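Side-chain contacts in VgrG protein (Vibrio cholerae, PDB 4DTH), which probably cross-links actin monomers in the host cell, using ATP and magnesium ions held in its actin cross-linking domain: residues Ile166-Pro170 with Ser171-Ala175; Thr354-Asn357 with Glu358-Ser361; Ile142-Thr145 with Asn146-His149. One frame throughout, in Å; residues are numbered along the deposited sequence.

Interaction 1: residues Ile166-Pro170 with Ser171-Ala175; sequences ITMTP and SGQQA. With MG (magnesium ion), chain D; SO4 (sulfate ion), chain I.
Thr169 and Pro170 meet Ser171, Gly172 and Gln173 in a tight local turn. It sits where the loop after strand 150-153 runs into strand 173-180. Gly172 N donates to Thr169 O at 2.8 Å, and Gln173 N donates to Pro170 O at 2.9 Å. Both donors lie well above the plane of the carbonyl that receives them. Each bond joins residues three apart, so these are two overlapping beta turns of type I. They swing the chain round into strand 173-180.

Two hydroxyls and one backbone N-H at the turn hold a sulfate, probably from the crystallisation liquor, through its single oxygen O3. The bonds to O3 come from Thr169 OG1 at 2.7 Å, Ser171 OG at 2.9 Å and Ser171 N at 2.9 Å. Thr169 OG1 lies opposite its own backbone N (chi1 -161°) and reaches O3 from there. Thr169 CG2 then lies against Ser171 OG.

Gln173 points back at residues 166-170, its chain extended. It passes Thr169 O, with Gln173 CG 3.4 Å from that oxygen, and its amide NE2 lies near Met168 CB at 4.0 Å. NE2 is held by Pro364 O. Met168 itself rests on Leu112 and Ala115 of helix 101-124. Gln174, next along the strand, turns from the loop to the metal. Its OE1 binds a magnesium ion at 2.5 Å, which Glu28 and Glu351 also bind.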
loop_
_atom_site.group_PDB
_atom_site.type_symbol
_atom_site.label_atom_id
_atom_site.label_comp_id
_atom_site.label_asym_id
_atom_site.label_seq_id
_atom_site.Cartn_x
_atom_site.Cartn_y
_atom_site.Cartn_z
ATOM N N ILE A 166 14.167 15.843 -12.192
ATOM C CA ILE A 166 13.205 15.134 -11.342
ATOM C C ILE A 166 13.484 13.650 -11.484
ATOM O O ILE A 166 13.524 13.126 -12.594
ATOM C CB ILE A 166 11.742 15.546 -11.640
ATOM C CG1 ILE A 166 11.556 17.081 -11.465
ATOM C CG2 ILE A 166 10.741 14.749 -10.783
ATOM C CD1 ILE A 166 12.155 17.708 -10.165
ATOM N N THR A 167 13.756 13.000 -10.344
ATOM C CA THR A 167 14.215 11.623 -10.298
ATOM C C THR A 167 13.398 10.691 -9.421
ATOM O O THR A 167 12.558 11.118 -8.638
ATOM C CB THR A 167 15.712 11.580 -9.882
ATOM O OG1 THR A 167 15.837 12.172 -8.583
ATOM C CG2 THR A 167 16.645 12.305 -10.906
ATOM N N MET A 168 13.680 9.398 -9.562
ATOM C CA MET A 168 13.070 8.327 -8.771
ATOM C C MET A 168 14.180 7.378 -8.322
ATOM O O MET A 168 15.232 7.318 -8.970
ATOM C CB MET A 168 11.942 7.616 -9.538
ATOM C CG MET A 168 12.200 7.465 -11.000
ATOM S SD MET A 168 10.736 7.158 -11.980
ATOM C CE MET A 168 10.146 8.818 -12.301
ATOM N N THR A 169 13.994 6.704 -7.172
ATOM C CA THR A 169 15.021 5.827 -6.588
ATOM C C THR A 169 14.382 4.660 -5.823
ATOM O O THR A 169 13.269 4.846 -5.323
ATOM C CB THR A 169 15.992 6.692 -5.745
ATOM O OG1 THR A 169 17.221 6.004 -5.511
ATOM C CG2 THR A 169 15.377 7.210 -4.439
ATOM N N PRO A 170 15.044 3.470 -5.678
ATOM C CA PRO A 170 14.404 2.358 -4.940
ATOM C C PRO A 170 13.884 2.707 -3.550
ATOM O O PRO A 170 12.810 2.225 -3.191
ATOM C CB PRO A 170 15.499 1.284 -4.900
ATOM C CG PRO A 170 16.292 1.537 -6.138
ATOM C CD PRO A 170 16.350 3.044 -6.224
ATOM N N SER A 171 14.598 3.578 -2.792
ATOM C CA SER A 171 14.134 4.010 -1.467
ATOM C C SER A 171 12.815 4.796 -1.506
ATOM O O SER A 171 12.155 4.909 -0.478
ATOM C CB SER A 171 15.220 4.775 -0.701
ATOM O OG SER A 171 15.517 6.045 -1.255
ATOM N N GLY A 172 12.438 5.328 -2.676
ATOM C CA GLY A 172 11.162 6.025 -2.820
ATOM C C GLY A 172 10.098 5.139 -3.444
ATOM O O GLY A 172 8.995 5.606 -3.739
ATOM N N GLN A 173 10.409 3.843 -3.630
ATOM C CA GLN A 173 9.520 2.919 -4.320
ATOM C C GLN A 173 8.980 1.745 -3.527
ATOM O O GLN A 173 9.715 1.090 -2.783
ATOM C CB GLN A 173 10.201 2.399 -5.595
ATOM C CG GLN A 173 10.466 3.505 -6.623
ATOM C CD GLN A 173 11.242 3.062 -7.841
ATOM O OE1 GLN A 173 12.056 2.132 -7.812
ATOM N NE2 GLN A 173 11.052 3.781 -8.934
ATOM N N GLN A 174 7.696 1.447 -3.748
ATOM C CA GLN A 174 7.027 0.261 -3.208
ATOM C C GLN A 174 6.217 -0.385 -4.313
ATOM O O GLN A 174 5.907 0.256 -5.319
ATOM C CB GLN A 174 6.082 0.592 -2.043
ATOM C CG GLN A 174 6.789 0.831 -0.718
ATOM C CD GLN A 174 7.006 2.295 -0.512
ATOM O OE1 GLN A 174 6.062 3.090 -0.450
ATOM N NE2 GLN A 174 8.263 2.687 -0.417
ATOM N N ALA A 175 5.864 -1.658 -4.115
ATOM C CA ALA A 175 4.991 -2.390 -5.010
ATOM C C ALA A 175 3.959 -3.092 -4.145
ATOM O O ALA A 175 4.277 -3.533 -3.034
ATOM C CB ALA A 175 5.780 -3.411 -5.814
HETATM MG MG MG D . 3.839 2.686 0.629
HETATM S S SO4 I . 18.430 3.971 -2.669
HETATM O O1 SO4 I . 18.088 2.550 -2.492
HETATM O O2 SO4 I . 19.495 4.087 -3.669
HETATM O O3 SO4 I . 17.258 4.707 -3.146
HETATM O O4 SO4 I . 18.879 4.529 -1.383
#

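Interaction 2: residues Thr354-Asn357 with Glu358-Ser361; sequences TVPN and ELQS
Val355 and Pro356 pack on Leu359 in a local turn that follows strand 343-352. Val355 CG1 lies 3.9 Å from Leu359 CB. It gets there because CG1 points opposite the backbone N (chi1 -180°). The Pro356 ring and the Leu359 side chain cross at a slant, and Pro356 CG lies 4.0 Å from Leu359 CG.

The hydrogen bonds of the turn are made by the backbone. Leu359 N donates to Pro356 O at 3.0 Å, with an N-H...O angle of 152° and the donor above the carbonyl plane. Gln360 N makes a weak bond to Asn357 O at 3.3 Å. These two bonds close two successive, overlapping beta turns, the second of type I. Asn357 O has a second partner: a water donates to it at 2.8 Å. The same water accepts from Ser361 N at 2.9 Å, so it carries the bonding one residue past the second turn. Ser361 O takes a hydrogen bond from Lys108 NZ.

Gln360 bends at chi2 and lays its aliphatic part over the turn, with Gln360 CG 3.5 Å from Pro356 O.

The chemistry is thus divided. Backbone bonds and one water set the path of the chain. Val355 and Leu359 are buried and tie the turn to Leu363, Met98 and Leu194 of helix 190-196, while Pro356 packs on Leu359 within the turn.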
loop_
_atom_site.group_PDB
_atom_site.type_symbol
_atom_site.label_atom_id
_atom_site.label_comp_id
_atom_site.label_asym_id
_atom_site.label_seq_id
_atom_site.Cartn_x
_atom_site.Cartn_y
_atom_site.Cartn_z
ATOM N N THR A 354 10.256 -2.604 0.615
ATOM C CA THR A 354 11.427 -2.461 -0.253
ATOM C C THR A 354 11.106 -3.380 -1.434
ATOM O O THR A 354 10.708 -4.535 -1.215
ATOM C CB THR A 354 12.721 -2.876 0.488
ATOM O OG1 THR A 354 13.020 -1.882 1.463
ATOM C CG2 THR A 354 13.923 -3.008 -0.452
ATOM N N VAL A 355 11.251 -2.879 -2.671
ATOM C CA VAL A 355 10.952 -3.697 -3.850
ATOM C C VAL A 355 12.027 -4.801 -3.971
ATOM O O VAL A 355 13.214 -4.477 -4.076
ATOM C CB VAL A 355 10.808 -2.873 -5.157
ATOM C CG1 VAL A 355 10.486 -3.782 -6.341
ATOM C CG2 VAL A 355 9.738 -1.787 -5.015
ATOM N N PRO A 356 11.638 -6.094 -3.939
ATOM C CA PRO A 356 12.647 -7.160 -4.062
ATOM C C PRO A 356 13.124 -7.300 -5.505
ATOM O O PRO A 356 12.483 -6.767 -6.420
ATOM C CB PRO A 356 11.891 -8.408 -3.587
ATOM C CG PRO A 356 10.472 -8.144 -3.983
ATOM C CD PRO A 356 10.272 -6.654 -3.822
ATOM N N ASN A 357 14.229 -8.042 -5.718
ATOM C CA ASN A 357 14.792 -8.277 -7.056
ATOM C C ASN A 357 13.759 -8.822 -8.047
ATOM O O ASN A 357 13.718 -8.365 -9.191
ATOM C CB ASN A 357 16.009 -9.206 -6.983
ATOM C CG ASN A 357 17.165 -8.666 -6.174
ATOM O OD1 ASN A 357 17.694 -9.340 -5.283
ATOM N ND2 ASN A 357 17.588 -7.444 -6.461
ATOM N N GLU A 358 12.889 -9.747 -7.587
ATOM C CA GLU A 358 11.822 -10.374 -8.380
ATOM C C GLU A 358 10.809 -9.365 -8.971
ATOM O O GLU A 358 10.178 -9.658 -9.986
ATOM C CB GLU A 358 11.063 -11.420 -7.543
ATOM C CG GLU A 358 11.908 -12.606 -7.099
ATOM C CD GLU A 358 12.533 -12.499 -5.721
ATOM O OE1 GLU A 358 12.884 -11.375 -5.294
ATOM O OE2 GLU A 358 12.707 -13.560 -5.078
ATOM N N LEU A 359 10.641 -8.200 -8.328
ATOM C CA LEU A 359 9.663 -7.205 -8.767
ATOM C C LEU A 359 10.264 -5.911 -9.310
ATOM O O LEU A 359 9.502 -5.013 -9.683
ATOM C CB LEU A 359 8.642 -6.900 -7.649
ATOM C CG LEU A 359 7.842 -8.078 -7.061
ATOM C CD1 LEU A 359 6.949 -7.593 -5.961
ATOM C CD2 LEU A 359 7.003 -8.792 -8.120
ATOM N N GLN A 360 11.607 -5.803 -9.365
ATOM C CA GLN A 360 12.266 -4.585 -9.865
ATOM C C GLN A 360 11.869 -4.168 -11.277
ATOM O O GLN A 360 11.837 -2.965 -11.561
ATOM C CB GLN A 360 13.786 -4.662 -9.755
ATOM C CG GLN A 360 14.279 -4.432 -8.335
ATOM C CD GLN A 360 14.259 -2.971 -7.874
ATOM O OE1 GLN A 360 13.967 -2.023 -8.619
ATOM N NE2 GLN A 360 14.607 -2.780 -6.619
ATOM N N SER A 361 11.563 -5.174 -12.149
ATOM C CA SER A 361 11.179 -4.927 -13.538
ATOM C C SER A 361 9.857 -4.135 -13.659
ATOM O O SER A 361 9.587 -3.566 -14.718
ATOM C CB SER A 361 11.100 -6.239 -14.313
ATOM O OG SER A 361 10.090 -7.079 -13.776
HETATM O O HOH W 1 12.489 -7.912 -11.691
#

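Interaction 3: residues Ile142-Thr145 with Asn146-His149; sequences IEIT and NAKH
Ile144 packs on Asn146, Ala147 and His149 where strand 140-144 ends and its chain turns toward strand 150-153. The contact across the two segments is van der Waals packing, with no hydrogen bond. One branch, Ile144 CG2, does most of the touching. It lies 3.6 Å from Asn146 O and 3.9 Å from His149 CE1. It meets the imidazole at the edge, close to the ring plane, and the two side chains cross at about a right angle. Ala147 CB is a more distant neighbour of the same methyl, at 4.4 Å.

The hydrogen bonds are made inside residues 146-149 and shape the loop. Asn146 OD1 accepts from Lys148 N at 3.0 Å, which makes an Asx turn. The asparagine CG stands opposite its backbone N (chi1 -172°), which brings OD1 within bonding distance of Lys148 N. The donor sits above the plane of that amide carbonyl. Lys148 is the centre of an inverse gamma turn, closed by a weak bond from His149 N to Ala147 O. The His149 side chain folds back over the loop and gives ND1 to Asn146 O at 2.7 Å. This donor lies in the carbonyl plane.

The other ring nitrogen, NE2, bonds to Leu130 N. With ND1 donating and a backbone N-H at NE2, the ring is probably neutral. The two bonds also fix its rotation.

Strand 45-51, the antiparallel partner of strand 140-144, backs this turn: Thr145 and Asn146 make backbone bonds to Phe46, whose ring meets that of His149. Strand 34-38 adds Val36 and Met38 beside His149, and Ile142 reaches Trp113, Leu114 and His117 of helix 101-124.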
loop_
_atom_site.group_PDB
_atom_site.type_symbol
_atom_site.label_atom_id
_atom_site.label_comp_id
_atom_site.label_asym_id
_atom_site.label_seq_id
_atom_site.Cartn_x
_atom_site.Cartn_y
_atom_site.Cartn_z
ATOM N N ILE A 142 -2.179 14.481 -19.129
ATOM C CA ILE A 142 -2.306 14.877 -17.731
ATOM C C ILE A 142 -3.701 15.446 -17.556
ATOM O O ILE A 142 -4.119 16.304 -18.334
ATOM C CB ILE A 142 -1.255 15.954 -17.295
ATOM C CG1 ILE A 142 0.190 15.450 -17.426
ATOM C CG2 ILE A 142 -1.532 16.442 -15.864
ATOM C CD1 ILE A 142 1.289 16.607 -17.313
ATOM N N GLU A 143 -4.394 15.001 -16.516
ATOM C CA GLU A 143 -5.686 15.534 -16.112
ATOM C C GLU A 143 -5.459 16.103 -14.713
ATOM O O GLU A 143 -4.820 15.443 -13.889
ATOM C CB GLU A 143 -6.758 14.435 -16.063
ATOM C CG GLU A 143 -7.163 13.898 -17.425
ATOM C CD GLU A 143 -8.122 14.752 -18.235
ATOM O OE1 GLU A 143 -8.353 14.404 -19.415
ATOM O OE2 GLU A 143 -8.641 15.764 -17.706
ATOM N N ILE A 144 -5.923 17.335 -14.458
ATOM C CA ILE A 144 -5.781 17.990 -13.153
ATOM C C ILE A 144 -7.132 17.976 -12.449
ATOM O O ILE A 144 -8.095 18.552 -12.957
ATOM C CB ILE A 144 -5.179 19.431 -13.275
ATOM C CG1 ILE A 144 -3.748 19.414 -13.881
ATOM C CG2 ILE A 144 -5.235 20.201 -11.932
ATOM C CD1 ILE A 144 -2.689 18.583 -13.093
ATOM N N THR A 145 -7.199 17.331 -11.285
ATOM C CA THR A 145 -8.447 17.220 -10.516
ATOM C C THR A 145 -8.536 18.234 -9.391
ATOM O O THR A 145 -9.640 18.556 -8.946
ATOM C CB THR A 145 -8.705 15.786 -10.102
ATOM O OG1 THR A 145 -7.627 15.364 -9.277
ATOM C CG2 THR A 145 -8.862 14.863 -11.311
ATOM N N ASN A 146 -7.382 18.767 -8.954
ATOM C CA ASN A 146 -7.334 19.840 -7.973
ATOM C C ASN A 146 -6.379 20.916 -8.489
ATOM O O ASN A 146 -5.159 20.783 -8.366
ATOM C CB ASN A 146 -6.969 19.366 -6.563
ATOM C CG ASN A 146 -7.113 20.450 -5.513
ATOM O OD1 ASN A 146 -7.450 21.604 -5.801
ATOM N ND2 ASN A 146 -6.868 20.106 -4.264
ATOM N N ALA A 147 -6.950 21.970 -9.095
ATOM C CA ALA A 147 -6.185 23.088 -9.644
ATOM C C ALA A 147 -5.568 23.958 -8.544
ATOM O O ALA A 147 -4.663 24.742 -8.832
ATOM C CB ALA A 147 -7.067 23.928 -10.560
ATOM N N LYS A 148 -6.048 23.818 -7.294
ATOM C CA LYS A 148 -5.551 24.562 -6.140
ATOM C C LYS A 148 -4.268 23.908 -5.613
ATOM O O LYS A 148 -4.247 23.302 -4.542
ATOM C CB LYS A 148 -6.634 24.685 -5.048
ATOM C CG LYS A 148 -6.901 26.125 -4.634
ATOM C CD LYS A 148 -8.109 26.242 -3.709
ATOM C CE LYS A 148 -8.209 27.617 -3.097
ATOM N NZ LYS A 148 -7.344 27.731 -1.904
ATOM N N HIS A 149 -3.202 24.003 -6.416
ATOM C CA HIS A 149 -1.875 23.480 -6.096
ATOM C C HIS A 149 -0.815 24.259 -6.852
ATOM O O HIS A 149 -1.129 24.961 -7.817
ATOM C CB HIS A 149 -1.758 21.964 -6.438
ATOM C CG HIS A 149 -1.516 21.679 -7.895
ATOM N ND1 HIS A 149 -2.566 21.510 -8.782
ATOM C CD2 HIS A 149 -0.348 21.572 -8.577
ATOM C CE1 HIS A 149 -2.010 21.302 -9.965
ATOM N NE2 HIS A 149 -0.676 21.330 -9.891
#

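Overall arrangement
Along the chain the order is interaction 3, interaction 1, interaction 2. Interactions 1 and 2 are neighbours, with centres 12 Å apart. They touch through Val355 CG2, which packs on the backbone of Gln173 and Gln174. Strand 173-180, which interaction 1 enters, pairs antiparallel with strand 343-352, which interaction 2 follows. The pairing brings Gln174 and Glu351 to one magnesium ion. Interaction 3 is further out, with its centre about 23 Å from that of interaction 1 and 31 Å from that of interaction 2. Helix 101-124 has contacts with all three. Two turns thus flank the strands that carry magnesium ligands, and the third shapes a distant strand connection.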